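Local coordinates for protein putative esterase (Sulfolobus solfataricus P2, PDB 2RAU) that probably acts as a lipase or esterase of the alpha/beta-hydrolase clan and binds calcium ions, at residues I55-W60 with I99-H104; D19-N24 with V43-G48; Y257-K262 with G335-K340; A158-S163 with L286-E291. All blocks are in the same frame, centred on the assembly; numbering follows the deposited sequence. Where two conformers were deposited one is given.

Interaction 1: I55-W60 with I99-H104; sequences ILPGTW and IDYRTH
Y101 overlaps P57: the phenol and the proline ring slide past each other in opposite directions, and P57 CD lies 3.8 Å from Y101 CZ. The phenol OH donates to the backbone carbonyl of P57, with Y101 OH 2.7 Å from P57 O. The acceptor lies at the edge of the ring, in its plane. The bond bends at the carbonyl, with a C=O...donor angle of 139°. This holds the start of the loop after strand 52-56 against the loop after strand 94-100. I99 adds the apolar part. Its CG1 is anti to the backbone N (chi1 -179°), which leaves the CG2 branch to do the touching. I99 CG2 sits 3.6 Å from P57 CD and also touches L56 CD2. P57 also leans on the backbone, with its CG 3.3 Å from I99 O. All the touching residues are buried. The L56 side chain also packs on A157 and A158 of helix 153-169, while F153 and W126 pack on Y101. G58 touches residues of a probable Ser-His-Asp triad formed by S152, H329 and D177. Two parallel neighbouring strands, with loops leaving their C-terminal ends beside the likely active site, are typical of the alpha/beta-hydrolase fold.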
loop_
_atom_site.group_PDB
_atom_site.type_symbol
_atom_site.label_atom_id
_atom_site.label_comp_id
_atom_site.label_asym_id
_atom_site.label_seq_id
_atom_site.Cartn_x
_atom_site.Cartn_y
_atom_site.Cartn_z
ATOM N N ILE A 55 -2.061 2.400 8.243
ATOM C CA ILE A 55 -1.751 2.613 6.814
ATOM C C ILE A 55 -2.175 1.426 5.980
ATOM O O ILE A 55 -1.755 0.314 6.207
ATOM C CB ILE A 55 -0.247 2.977 6.609
ATOM C CG1 ILE A 55 0.152 4.078 7.633
ATOM C CG2 ILE A 55 0.016 3.413 5.112
ATOM C CD1 ILE A 55 1.534 4.694 7.485
ATOM N N LEU A 56 -3.042 1.699 5.018
ATOM C CA LEU A 56 -3.572 0.725 4.086
ATOM C C LEU A 56 -2.695 0.633 2.832
ATOM O O LEU A 56 -2.519 1.620 2.127
ATOM C CB LEU A 56 -5.000 1.126 3.730
ATOM C CG LEU A 56 -6.060 1.220 4.860
ATOM C CD1 LEU A 56 -7.438 1.499 4.308
ATOM C CD2 LEU A 56 -6.033 -0.056 5.771
ATOM N N PRO A 57 -2.102 -0.537 2.574
ATOM C CA PRO A 57 -1.307 -0.638 1.364
ATOM C C PRO A 57 -2.115 -0.581 0.085
ATOM O O PRO A 57 -3.315 -0.752 0.108
ATOM C CB PRO A 57 -0.658 -2.021 1.477
ATOM C CG PRO A 57 -0.788 -2.376 2.966
ATOM C CD PRO A 57 -2.060 -1.777 3.373
ATOM N N GLY A 58 -1.388 -0.429 -1.037
ATOM C CA GLY A 58 -1.970 -0.353 -2.366
ATOM C C GLY A 58 -1.933 -1.716 -3.029
ATOM O O GLY A 58 -1.702 -2.706 -2.376
ATOM N N THR A 59 -2.219 -1.751 -4.332
ATOM C CA THR A 59 -2.322 -2.982 -5.105
ATOM C C THR A 59 -1.006 -3.764 -5.064
ATOM O O THR A 59 0.057 -3.206 -5.318
ATOM C CB THR A 59 -2.667 -2.656 -6.571
ATOM O OG1 THR A 59 -3.722 -1.710 -6.576
ATOM C CG2 THR A 59 -3.124 -3.879 -7.360
ATOM N N TRP A 60 -1.132 -5.057 -4.748
ATOM C CA TRP A 60 -0.048 -6.010 -4.595
ATOM C C TRP A 60 0.859 -5.683 -3.425
ATOM O O TRP A 60 1.852 -6.371 -3.207
ATOM C CB TRP A 60 0.834 -6.118 -5.844
ATOM C CG TRP A 60 0.081 -6.463 -7.109
ATOM C CD1 TRP A 60 -0.461 -7.685 -7.459
ATOM C CD2 TRP A 60 -0.107 -5.606 -8.222
ATOM N NE1 TRP A 60 -1.034 -7.592 -8.689
ATOM C CE2 TRP A 60 -0.821 -6.340 -9.193
ATOM C CE3 TRP A 60 0.243 -4.272 -8.484
ATOM C CZ2 TRP A 60 -1.194 -5.791 -10.415
ATOM C CZ3 TRP A 60 -0.173 -3.709 -9.676
ATOM C CH2 TRP A 60 -0.882 -4.470 -10.628
ATOM N N ILE A 99 -1.728 -3.414 7.597
ATOM C CA ILE A 99 -2.467 -4.659 7.345
ATOM C C ILE A 99 -1.908 -5.421 6.146
ATOM O O ILE A 99 -1.520 -4.809 5.124
ATOM C CB ILE A 99 -3.970 -4.313 7.099
ATOM C CG1 ILE A 99 -4.795 -5.584 6.856
ATOM C CG2 ILE A 99 -4.139 -3.307 5.942
ATOM C CD1 ILE A 99 -6.400 -5.392 6.732
ATOM N N ASP A 100 -1.796 -6.743 6.340
ATOM C CA ASP A 100 -1.567 -7.696 5.294
ATOM C C ASP A 100 -2.948 -8.199 4.851
ATOM O O ASP A 100 -3.689 -8.812 5.621
ATOM C CB ASP A 100 -0.736 -8.865 5.727
ATOM C CG ASP A 100 0.645 -8.474 6.183
ATOM O OD1 ASP A 100 1.253 -7.594 5.551
ATOM O OD2 ASP A 100 1.176 -9.094 7.121
ATOM N N TYR A 101 -3.319 -7.854 3.628
ATOM C CA TYR A 101 -4.568 -8.295 3.060
ATOM C C TYR A 101 -4.475 -9.784 2.771
ATOM O O TYR A 101 -3.386 -10.348 2.794
ATOM C CB TYR A 101 -4.813 -7.624 1.735
ATOM C CG TYR A 101 -4.886 -6.125 1.766
ATOM C CD1 TYR A 101 -5.784 -5.461 2.616
ATOM C CD2 TYR A 101 -4.103 -5.367 0.913
ATOM C CE1 TYR A 101 -5.877 -4.070 2.612
ATOM C CE2 TYR A 101 -4.197 -3.990 0.888
ATOM C CZ TYR A 101 -5.087 -3.334 1.727
ATOM O OH TYR A 101 -5.147 -1.955 1.657
ATOM N N ARG A 102 -5.599 -10.387 2.403
ATOM C CA ARG A 102 -5.643 -11.824 2.097
ATOM C C ARG A 102 -4.694 -12.227 0.963
ATOM O O ARG A 102 -4.233 -13.390 0.888
ATOM C CB ARG A 102 -7.084 -12.260 1.801
ATOM C CG ARG A 102 -8.047 -11.980 2.956
ATOM C CD ARG A 102 -9.411 -12.482 2.660
ATOM N NE ARG A 102 -10.368 -11.953 3.619
ATOM C CZ ARG A 102 -11.487 -12.561 4.007
ATOM N NH1 ARG A 102 -11.836 -13.749 3.563
ATOM N NH2 ARG A 102 -12.250 -11.966 4.890
ATOM N N THR A 103 -4.437 -11.280 0.073
ATOM C CA THR A 103 -3.484 -11.424 -1.050
ATOM C C THR A 103 -2.089 -11.808 -0.565
ATOM O O THR A 103 -1.330 -12.451 -1.276
ATOM C CB THR A 103 -3.429 -10.120 -1.880
ATOM O OG1 THR A 103 -3.277 -9.016 -0.967
ATOM C CG2 THR A 103 -4.651 -10.010 -2.775
ATOM N N HIS A 104 -1.780 -11.475 0.696
ATOM C CA HIS A 104 -0.513 -11.791 1.260
ATOM C C HIS A 104 -0.338 -13.259 1.664
ATOM O O HIS A 104 0.744 -13.632 2.104
ATOM C CB HIS A 104 -0.196 -10.904 2.439
ATOM C CG HIS A 104 1.255 -10.789 2.742
ATOM N ND1 HIS A 104 2.214 -10.512 1.773
ATOM C CD2 HIS A 104 1.923 -10.860 3.922
ATOM C CE1 HIS A 104 3.401 -10.448 2.356
ATOM N NE2 HIS A 104 3.250 -10.650 3.660
#

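Interaction 2: D19-N24 with V43-G48; sequences DQLIEN and VNLIGG
I22 and N44 form a hydrogen-bonded pair in the antiparallel beta hairpin of strands 21-29 and 37-45. I22 N reaches N44 O at 2.8 Å, nearly straight at hydrogen (173°). The return bond, from N44 N to I22 O, is longer at 3.1 Å. E23 and V43 follow as a non-hydrogen-bonded pair. This is the buried part. L21 and V43 turn to helix 85-91, where L87 and A90 receive them. E23 has a salt bridge to K10 and a hydrogen bond to H41. On the face of I22 and N44, the N44 side chain crosses I22 at a slant, with N44 ND2 3.8 Å from I22 CG1. I22 has two conformers, and its side-chain contacts here hold for one of them. A water accepts from N24 ND2 and lies 2.6 Å from N44 OD1.

The other end is looser and faces solvent. The chain turns a corner at D19 and Q20, and L45 to G48 make a type II turn with G47 and G48 exposed. One backbone bond still joins the two segments here, from I46 N to Q20 O. I46 lies across I22 at about a right angle in that conformer. The tip of I46 rests on the backbone at D19. L45 O takes two donors from opposite faces of its plane: G48 N closes the turn, and N44 ND2 lies 2.8 Å away, above the carbonyl plane.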
loop_
_atom_site.group_PDB
_atom_site.type_symbol
_atom_site.label_atom_id
_atom_site.label_comp_id
_atom_site.label_asym_id
_atom_site.label_seq_id
_atom_site.Cartn_x
_atom_site.Cartn_y
_atom_site.Cartn_z
ATOM N N ASP A 19 17.134 -0.496 14.882
ATOM C CA ASP A 19 16.971 -1.233 16.138
ATOM C C ASP A 19 16.342 -0.449 17.317
ATOM O O ASP A 19 16.143 -1.005 18.399
ATOM C CB ASP A 19 18.285 -1.887 16.562
ATOM C CG ASP A 19 19.356 -0.901 16.838
ATOM O OD1 ASP A 19 19.054 0.272 17.172
ATOM O OD2 ASP A 19 20.531 -1.302 16.685
ATOM N N GLN A 20 16.039 0.832 17.109
ATOM C CA GLN A 20 15.238 1.576 18.066
ATOM C C GLN A 20 13.740 1.344 17.874
ATOM O O GLN A 20 12.900 1.784 18.695
ATOM C CB GLN A 20 15.584 3.067 17.970
ATOM C CG GLN A 20 16.986 3.366 18.622
ATOM C CD GLN A 20 17.210 2.554 19.972
ATOM O OE1 GLN A 20 17.828 1.463 19.973
ATOM N NE2 GLN A 20 16.656 3.064 21.090
ATOM N N LEU A 21 13.402 0.687 16.779
ATOM C CA LEU A 21 12.005 0.402 16.431
ATOM C C LEU A 21 11.688 -1.064 16.620
ATOM O O LEU A 21 12.501 -1.950 16.315
ATOM C CB LEU A 21 11.693 0.801 14.993
ATOM C CG LEU A 21 11.841 2.275 14.652
ATOM C CD1 LEU A 21 11.542 2.465 13.169
ATOM C CD2 LEU A 21 10.966 3.146 15.559
ATOM N N ILE A 22 10.508 -1.362 17.153
ATOM C CA ILE A 22 10.151 -2.763 17.337
ATOM C C ILE A 22 8.815 -3.062 16.635
ATOM O O ILE A 22 7.963 -2.179 16.450
ATOM C CB ILE A 22 10.238 -3.220 18.847
ATOM C CG1 ILE A 22 9.068 -2.680 19.629
ATOM C CG2 ILE A 22 11.628 -2.826 19.507
ATOM C CD1 ILE A 22 7.842 -3.572 19.587
ATOM N N GLU A 23 8.693 -4.306 16.186
ATOM C CA GLU A 23 7.533 -4.798 15.460
ATOM C C GLU A 23 6.798 -5.908 16.215
ATOM O O GLU A 23 7.398 -6.766 16.822
ATOM C CB GLU A 23 8.019 -5.326 14.110
ATOM C CG GLU A 23 6.935 -5.686 13.124
ATOM C CD GLU A 23 7.449 -6.289 11.823
ATOM O OE1 GLU A 23 8.591 -6.831 11.779
ATOM O OE2 GLU A 23 6.686 -6.249 10.841
ATOM N N ASN A 24 5.468 -5.847 16.165
ATOM C CA ASN A 24 4.593 -6.906 16.609
ATOM C C ASN A 24 3.716 -7.291 15.426
ATOM O O ASN A 24 3.342 -6.443 14.640
ATOM C CB ASN A 24 3.777 -6.458 17.811
ATOM C CG ASN A 24 4.641 -6.367 19.065
ATOM O OD1 ASN A 24 4.888 -7.362 19.691
ATOM N ND2 ASN A 24 5.198 -5.187 19.344
ATOM N N VAL A 43 4.262 -1.008 14.619
ATOM C CA VAL A 43 5.623 -0.519 14.806
ATOM C C VAL A 43 5.612 0.645 15.795
ATOM O O VAL A 43 4.803 1.546 15.696
ATOM C CB VAL A 43 6.271 -0.080 13.461
ATOM C CG1 VAL A 43 7.736 0.470 13.633
ATOM C CG2 VAL A 43 6.205 -1.257 12.423
ATOM N N ASN A 44 6.550 0.606 16.734
ATOM C CA ASN A 44 6.733 1.681 17.698
ATOM C C ASN A 44 8.168 1.707 18.169
ATOM O O ASN A 44 8.913 0.754 18.000
ATOM C CB ASN A 44 5.746 1.606 18.891
ATOM C CG ASN A 44 5.770 0.266 19.641
ATOM O OD1 ASN A 44 4.956 -0.595 19.381
ATOM N ND2 ASN A 44 6.680 0.109 20.549
ATOM N N LEU A 45 8.523 2.808 18.795
ATOM C CA LEU A 45 9.793 2.971 19.453
ATOM C C LEU A 45 9.883 2.052 20.649
ATOM O O LEU A 45 8.869 1.765 21.290
ATOM C CB LEU A 45 9.892 4.397 19.992
ATOM C CG LEU A 45 10.416 5.522 19.152
ATOM C CD1 LEU A 45 10.267 6.806 19.956
ATOM C CD2 LEU A 45 11.891 5.309 18.771
ATOM N N ILE A 46 11.092 1.582 20.946
ATOM C CA ILE A 46 11.360 0.805 22.137
ATOM C C ILE A 46 10.834 1.649 23.297
ATOM O O ILE A 46 11.034 2.867 23.357
ATOM C CB ILE A 46 12.872 0.517 22.355
ATOM C CG1 ILE A 46 13.403 -0.527 21.389
ATOM C CG2 ILE A 46 13.124 -0.049 23.738
ATOM C CD1 ILE A 46 14.908 -0.685 21.520
ATOM N N GLY A 47 10.111 1.039 24.198
ATOM C CA GLY A 47 9.583 1.853 25.299
ATOM C C GLY A 47 8.241 2.499 24.997
ATOM O O GLY A 47 7.683 3.170 25.864
ATOM N N GLY A 48 7.727 2.308 23.773
ATOM C CA GLY A 48 6.339 2.644 23.421
ATOM C C GLY A 48 6.120 3.872 22.590
ATOM O O GLY A 48 6.885 4.810 22.625
HETATM O O HOH W 1 5.141 -2.739 17.917
#

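Interaction 3: Y257-K262 with G335-K340; sequences YPYSKK and GENSEK
Y257 has its CG anti to the backbone N (chi1 -171°), and this carries the phenol across N337 to K340. K340 also starts with CG anti to its N, then bends at its last two torsions, which turns NZ toward the phenol. The contact joins the loop before helix 262-270 to the first turns of the C-terminal helix 338-353, which is entered through a type I turn from G335 to S338. K340 NZ donates to Y257 OH at 2.8 Å. The hydroxyl is also hydrogen-bonded to D341, the next residue of the helix. Y257 OH thus has both a lysine and an aspartate as partners, which would probably polarise it.

N337 fills the middle. Its CB lies 3.5 Å from Y257 OH. Its amide crosses the tyrosine obliquely, with the amide and ring planes 41° apart. The amide also approaches P258, which follows a cis peptide bond. P258 CB lies over one face of the Y257 ring, toward its rim. P258 packs on Y327 as well. One water accepts from N337 N and makes a weak bond to P258 O.

The outer side lies at the surface. There K261 NZ donates to Y259 O at 2.9 Å and also to a second water, which links weakly to E336. K261 NZ and E336 OE2 stay 5.5 Å apart. The turn before the helix is closed from within: S338 OG donates to G335 O at 2.7 Å, in the carbonyl plane, and S338 N uses the same oxygen.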
loop_
_atom_site.group_PDB
_atom_site.type_symbol
_atom_site.label_atom_id
_atom_site.label_comp_id
_atom_site.label_asym_id
_atom_site.label_seq_id
_atom_site.Cartn_x
_atom_site.Cartn_y
_atom_site.Cartn_z
ATOM N N TYR A 257 14.738 15.541 -10.450
ATOM C CA TYR A 257 14.174 15.517 -9.117
ATOM C C TYR A 257 12.767 14.881 -9.135
ATOM O O TYR A 257 11.904 15.278 -9.900
ATOM C CB TYR A 257 14.127 16.927 -8.576
ATOM C CG TYR A 257 13.751 17.008 -7.125
ATOM C CD1 TYR A 257 12.421 17.068 -6.732
ATOM C CD2 TYR A 257 14.725 17.001 -6.141
ATOM C CE1 TYR A 257 12.071 17.091 -5.394
ATOM C CE2 TYR A 257 14.386 17.051 -4.810
ATOM C CZ TYR A 257 13.052 17.080 -4.433
ATOM O OH TYR A 257 12.714 17.165 -3.081
ATOM N N PRO A 258 12.497 13.946 -8.209
ATOM C CA PRO A 258 13.315 13.519 -7.072
ATOM C C PRO A 258 14.393 12.484 -7.276
ATOM O O PRO A 258 14.901 12.003 -6.279
ATOM C CB PRO A 258 12.246 13.053 -6.066
ATOM C CG PRO A 258 11.229 12.488 -6.887
ATOM C CD PRO A 258 11.166 13.321 -8.144
ATOM N N TYR A 259 14.740 12.176 -8.535
ATOM C CA TYR A 259 15.890 11.324 -8.893
ATOM C C TYR A 259 15.747 9.910 -8.381
ATOM O O TYR A 259 16.538 9.428 -7.566
ATOM C CB TYR A 259 17.224 11.922 -8.384
ATOM C CG TYR A 259 17.516 13.389 -8.687
ATOM C CD1 TYR A 259 17.890 13.818 -9.979
ATOM C CD2 TYR A 259 17.482 14.366 -7.684
ATOM C CE1 TYR A 259 18.170 15.155 -10.252
ATOM C CE2 TYR A 259 17.766 15.703 -7.973
ATOM C CZ TYR A 259 18.108 16.085 -9.259
ATOM O OH TYR A 259 18.389 17.381 -9.534
ATOM N N SER A 260 14.707 9.247 -8.856
ATOM C CA SER A 260 14.378 7.881 -8.444
ATOM C C SER A 260 15.599 6.991 -8.620
ATOM O O SER A 260 16.265 7.045 -9.681
ATOM C CB SER A 260 13.202 7.350 -9.266
ATOM O OG SER A 260 12.186 8.321 -9.344
ATOM N N LYS A 261 15.856 6.155 -7.623
ATOM C CA LYS A 261 17.008 5.219 -7.616
ATOM C C LYS A 261 16.604 3.799 -7.691
ATOM O O LYS A 261 15.635 3.398 -7.076
ATOM C CB LYS A 261 17.763 5.423 -6.339
ATOM C CG LYS A 261 18.346 6.828 -6.156
ATOM C CD LYS A 261 19.473 7.086 -7.115
ATOM C CE LYS A 261 20.197 8.354 -6.799
ATOM N NZ LYS A 261 19.376 9.524 -7.084
ATOM N N LYS A 262 17.344 3.017 -8.456
ATOM C CA LYS A 262 17.105 1.555 -8.508
ATOM C C LYS A 262 17.168 0.889 -7.152
ATOM O O LYS A 262 16.457 -0.091 -6.899
ATOM C CB LYS A 262 18.062 0.851 -9.483
ATOM C CG LYS A 262 19.513 0.800 -9.082
ATOM C CD LYS A 262 20.356 0.182 -10.193
ATOM C CE LYS A 262 21.796 -0.077 -9.763
ATOM N NZ LYS A 262 22.472 1.195 -9.579
ATOM N N GLY A 335 12.730 6.943 -1.346
ATOM C CA GLY A 335 13.736 7.859 -1.837
ATOM C C GLY A 335 14.074 8.920 -0.834
ATOM O O GLY A 335 13.227 9.326 -0.061
ATOM N N GLU A 336 15.318 9.381 -0.841
ATOM C CA GLU A 336 15.762 10.332 0.184
ATOM C C GLU A 336 15.001 11.661 0.220
ATOM O O GLU A 336 14.873 12.267 1.284
ATOM C CB GLU A 336 17.263 10.556 0.082
ATOM C CG GLU A 336 17.700 11.186 -1.202
ATOM C CD GLU A 336 19.195 11.559 -1.206
ATOM O OE1 GLU A 336 19.888 11.297 -0.196
ATOM O OE2 GLU A 336 19.643 12.130 -2.223
ATOM N N ASN A 337 14.446 12.085 -0.910
ATOM C CA ASN A 337 13.685 13.362 -0.954
ATOM C C ASN A 337 12.242 13.261 -0.426
ATOM O O ASN A 337 11.602 14.270 -0.123
ATOM C CB ASN A 337 13.718 13.923 -2.376
ATOM C CG ASN A 337 15.121 14.130 -2.878
ATOM O OD1 ASN A 337 15.582 13.530 -3.893
ATOM N ND2 ASN A 337 15.829 14.966 -2.188
ATOM N N SER A 338 11.747 12.042 -0.288
ATOM C CA SER A 338 10.408 11.794 0.244
ATOM C C SER A 338 10.316 12.185 1.741
ATOM O O SER A 338 9.246 12.497 2.229
ATOM C CB SER A 338 9.998 10.336 0.033
ATOM O OG SER A 338 10.659 9.433 0.915
ATOM N N GLU A 339 11.440 12.154 2.459
ATOM C CA GLU A 339 11.486 12.590 3.820
ATOM C C GLU A 339 11.020 14.024 3.913
ATOM O O GLU A 339 10.104 14.313 4.681
ATOM C CB GLU A 339 12.880 12.446 4.430
ATOM C CG GLU A 339 12.889 12.760 5.935
ATOM C CD GLU A 339 14.268 12.748 6.592
ATOM O OE1 GLU A 339 15.305 12.517 5.914
ATOM O OE2 GLU A 339 14.309 13.004 7.812
ATOM N N LYS A 340 11.639 14.916 3.142
ATOM C CA LYS A 340 11.286 16.326 3.140
ATOM C C LYS A 340 9.899 16.599 2.578
ATOM O O LYS A 340 9.154 17.386 3.141
ATOM C CB LYS A 340 12.308 17.136 2.307
ATOM C CG LYS A 340 11.891 18.580 1.995
ATOM C CD LYS A 340 13.001 19.368 1.242
ATOM C CE LYS A 340 13.287 18.868 -0.242
ATOM N NZ LYS A 340 12.421 19.394 -1.380
HETATM O O HOH W 2 13.720 10.831 -3.328
HETATM O O HOH W 3 18.151 10.188 -4.574
#

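Interaction 4: A158-S163 with L286-E291; sequences ALNYSS and LKFDYE
N160 lies flat over F288, its amide plane only 6° from the ring plane. N160 CG stands above the centre of the ring, and N160 CB makes a CH-pi contact 3.8 Å from the centroid of F288. The same amide meets Y290 at the edge of its phenol, nearly coplanar with it. Y290 OH donates to N160 OD1 at a modelled distance of 2.4 Å. This is very short, so the exact length is doubtful. The N160 amide thus stacks on one ring and meets the hydroxyl of another. L159 crosses Y290 at about a right angle, with L159 CD2 3.8 Å from Y290 CD1.

S163, one turn on, faces the backbone between the two rings. Its CB lies 3.2 Å from D289 O. S163 OG lies between the backbone N and the carbonyl carbon (chi1 79°), which brings it to N160 O as a donor. A water then joins S163 OG to D289 N. Beyond, an Asx turn from D289 OD1 to E291 N shapes the loop. W123 meets F288 edge-to-face, and P180 packs on L159 and Y290. The contact joins the loop before strand 297-302 to helix 153-169. This helix follows the probable nucleophile elbow at S152, a hallmark of the alpha/beta-hydrolase fold.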
loop_
_atom_site.group_PDB
_atom_site.type_symbol
_atom_site.label_atom_id
_atom_site.label_comp_id
_atom_site.label_asym_id
_atom_site.label_seq_id
_atom_site.Cartn_x
_atom_site.Cartn_y
_atom_site.Cartn_z
ATOM N N ALA A 158 -9.321 3.628 2.115
ATOM C CA ALA A 158 -9.447 4.521 3.282
ATOM C C ALA A 158 -10.706 5.380 3.184
ATOM O O ALA A 158 -11.455 5.566 4.179
ATOM C CB ALA A 158 -8.236 5.391 3.412
ATOM N N LEU A 159 -10.955 5.910 1.989
ATOM C CA LEU A 159 -12.128 6.722 1.756
ATOM C C LEU A 159 -13.418 5.916 1.827
ATOM O O LEU A 159 -14.416 6.387 2.392
ATOM C CB LEU A 159 -12.029 7.433 0.404
ATOM C CG LEU A 159 -11.577 8.890 0.503
ATOM C CD1 LEU A 159 -10.889 9.350 -0.777
ATOM C CD2 LEU A 159 -12.792 9.759 0.874
ATOM N N ASN A 160 -13.411 4.734 1.202
ATOM C CA ASN A 160 -14.571 3.823 1.250
ATOM C C ASN A 160 -14.902 3.373 2.702
ATOM O O ASN A 160 -16.071 3.353 3.129
ATOM C CB ASN A 160 -14.311 2.615 0.332
ATOM C CG ASN A 160 -14.362 2.981 -1.128
ATOM O OD1 ASN A 160 -14.676 4.117 -1.466
ATOM N ND2 ASN A 160 -14.002 2.040 -2.009
ATOM N N TYR A 161 -13.867 2.997 3.447
ATOM C CA TYR A 161 -14.009 2.633 4.854
ATOM C C TYR A 161 -14.585 3.805 5.658
ATOM O O TYR A 161 -15.541 3.629 6.436
ATOM C CB TYR A 161 -12.658 2.179 5.467
ATOM C CG TYR A 161 -12.823 1.690 6.857
ATOM C CD1 TYR A 161 -13.103 0.357 7.113
ATOM C CD2 TYR A 161 -12.732 2.568 7.949
ATOM C CE1 TYR A 161 -13.301 -0.084 8.399
ATOM C CE2 TYR A 161 -12.921 2.107 9.260
ATOM C CZ TYR A 161 -13.210 0.789 9.467
ATOM O OH TYR A 161 -13.413 0.315 10.756
ATOM N N SER A 162 -14.026 4.997 5.437
ATOM C CA SER A 162 -14.456 6.190 6.131
ATOM C C SER A 162 -15.887 6.558 5.801
ATOM O O SER A 162 -16.599 7.001 6.659
ATOM C CB SER A 162 -13.536 7.377 5.812
ATOM O OG SER A 162 -12.241 7.149 6.304
ATOM N N SER A 163 -16.312 6.366 4.559
ATOM C CA SER A 163 -17.670 6.688 4.179
ATOM C C SER A 163 -18.690 5.894 5.018
ATOM O O SER A 163 -19.828 6.340 5.184
ATOM C CB SER A 163 -17.885 6.449 2.685
ATOM O OG SER A 163 -18.084 5.084 2.396
ATOM N N LEU A 286 -20.560 -0.430 -7.348
ATOM C CA LEU A 286 -20.848 0.009 -5.952
ATOM C C LEU A 286 -20.627 1.502 -5.705
ATOM O O LEU A 286 -19.546 2.042 -5.971
ATOM C CB LEU A 286 -19.991 -0.763 -4.929
ATOM C CG LEU A 286 -20.425 -2.154 -4.478
ATOM C CD1 LEU A 286 -21.016 -3.021 -5.614
ATOM C CD2 LEU A 286 -19.221 -2.787 -3.847
ATOM N N LYS A 287 -21.656 2.156 -5.184
ATOM C CA LYS A 287 -21.590 3.569 -4.867
ATOM C C LYS A 287 -21.270 3.722 -3.377
ATOM O O LYS A 287 -21.928 3.129 -2.527
ATOM C CB LYS A 287 -22.919 4.270 -5.212
ATOM N N PHE A 288 -20.221 4.480 -3.083
ATOM C CA PHE A 288 -19.860 4.842 -1.724
ATOM C C PHE A 288 -20.151 6.325 -1.535
ATOM O O PHE A 288 -19.807 7.144 -2.383
ATOM C CB PHE A 288 -18.384 4.573 -1.464
ATOM C CG PHE A 288 -18.058 3.136 -1.254
ATOM C CD1 PHE A 288 -18.101 2.591 0.006
ATOM C CD2 PHE A 288 -17.670 2.321 -2.316
ATOM C CE1 PHE A 288 -17.761 1.238 0.217
ATOM C CE2 PHE A 288 -17.343 0.977 -2.110
ATOM C CZ PHE A 288 -17.383 0.444 -0.835
ATOM N N ASP A 289 -20.759 6.679 -0.413
ATOM C CA ASP A 289 -21.123 8.064 -0.173
ATOM C C ASP A 289 -19.999 8.884 0.456
ATOM O O ASP A 289 -19.803 8.857 1.664
ATOM C CB ASP A 289 -22.377 8.121 0.719
ATOM C CG ASP A 289 -22.963 9.535 0.825
ATOM O OD1 ASP A 289 -22.626 10.393 -0.035
ATOM O OD2 ASP A 289 -23.758 9.774 1.768
ATOM N N TYR A 290 -19.276 9.638 -0.366
ATOM C CA TYR A 290 -18.176 10.468 0.132
ATOM C C TYR A 290 -18.622 11.833 0.586
ATOM O O TYR A 290 -17.798 12.596 1.116
ATOM C CB TYR A 290 -17.117 10.669 -0.947
ATOM C CG TYR A 290 -16.586 9.392 -1.498
ATOM C CD1 TYR A 290 -16.038 8.431 -0.665
ATOM C CD2 TYR A 290 -16.617 9.143 -2.860
ATOM C CE1 TYR A 290 -15.549 7.264 -1.163
ATOM C CE2 TYR A 290 -16.120 7.977 -3.370
ATOM C CZ TYR A 290 -15.583 7.037 -2.521
ATOM O OH TYR A 290 -15.100 5.867 -3.053
ATOM N N GLU A 291 -19.911 12.141 0.376
ATOM C CA GLU A 291 -20.441 13.460 0.676
ATOM C C GLU A 291 -20.359 13.764 2.188
ATOM O O GLU A 291 -19.909 14.828 2.578
ATOM C CB GLU A 291 -21.874 13.646 0.094
HETATM O O HOH W 4 -20.684 4.844 1.799
#

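In the fold
Interaction 1 is the core contact; interactions 2 and 4 are partly buried and interaction 3 lies at the surface. Interactions 1 and 2 belong to one mixed sheet, in which strands 37-45 and 94-100 are neighbours. Interaction 2 pairs strands by backbone bonds, whereas interaction 1 relies on apolar packing and one tyrosine bond. Interactions 1 and 4 touch, L56 CD1 lying 3.6 Å from A158 N: helix 153-169 packs on central strand 52-56 and also meets the outer loop in interaction 4. Interactions 3 and 4 both join a loop to a helix. Their centres are 32 Å apart. Interaction 3 uses a lysine and waters, interaction 4 an amide stacked on one ring and bonded to a tyrosine hydroxyl.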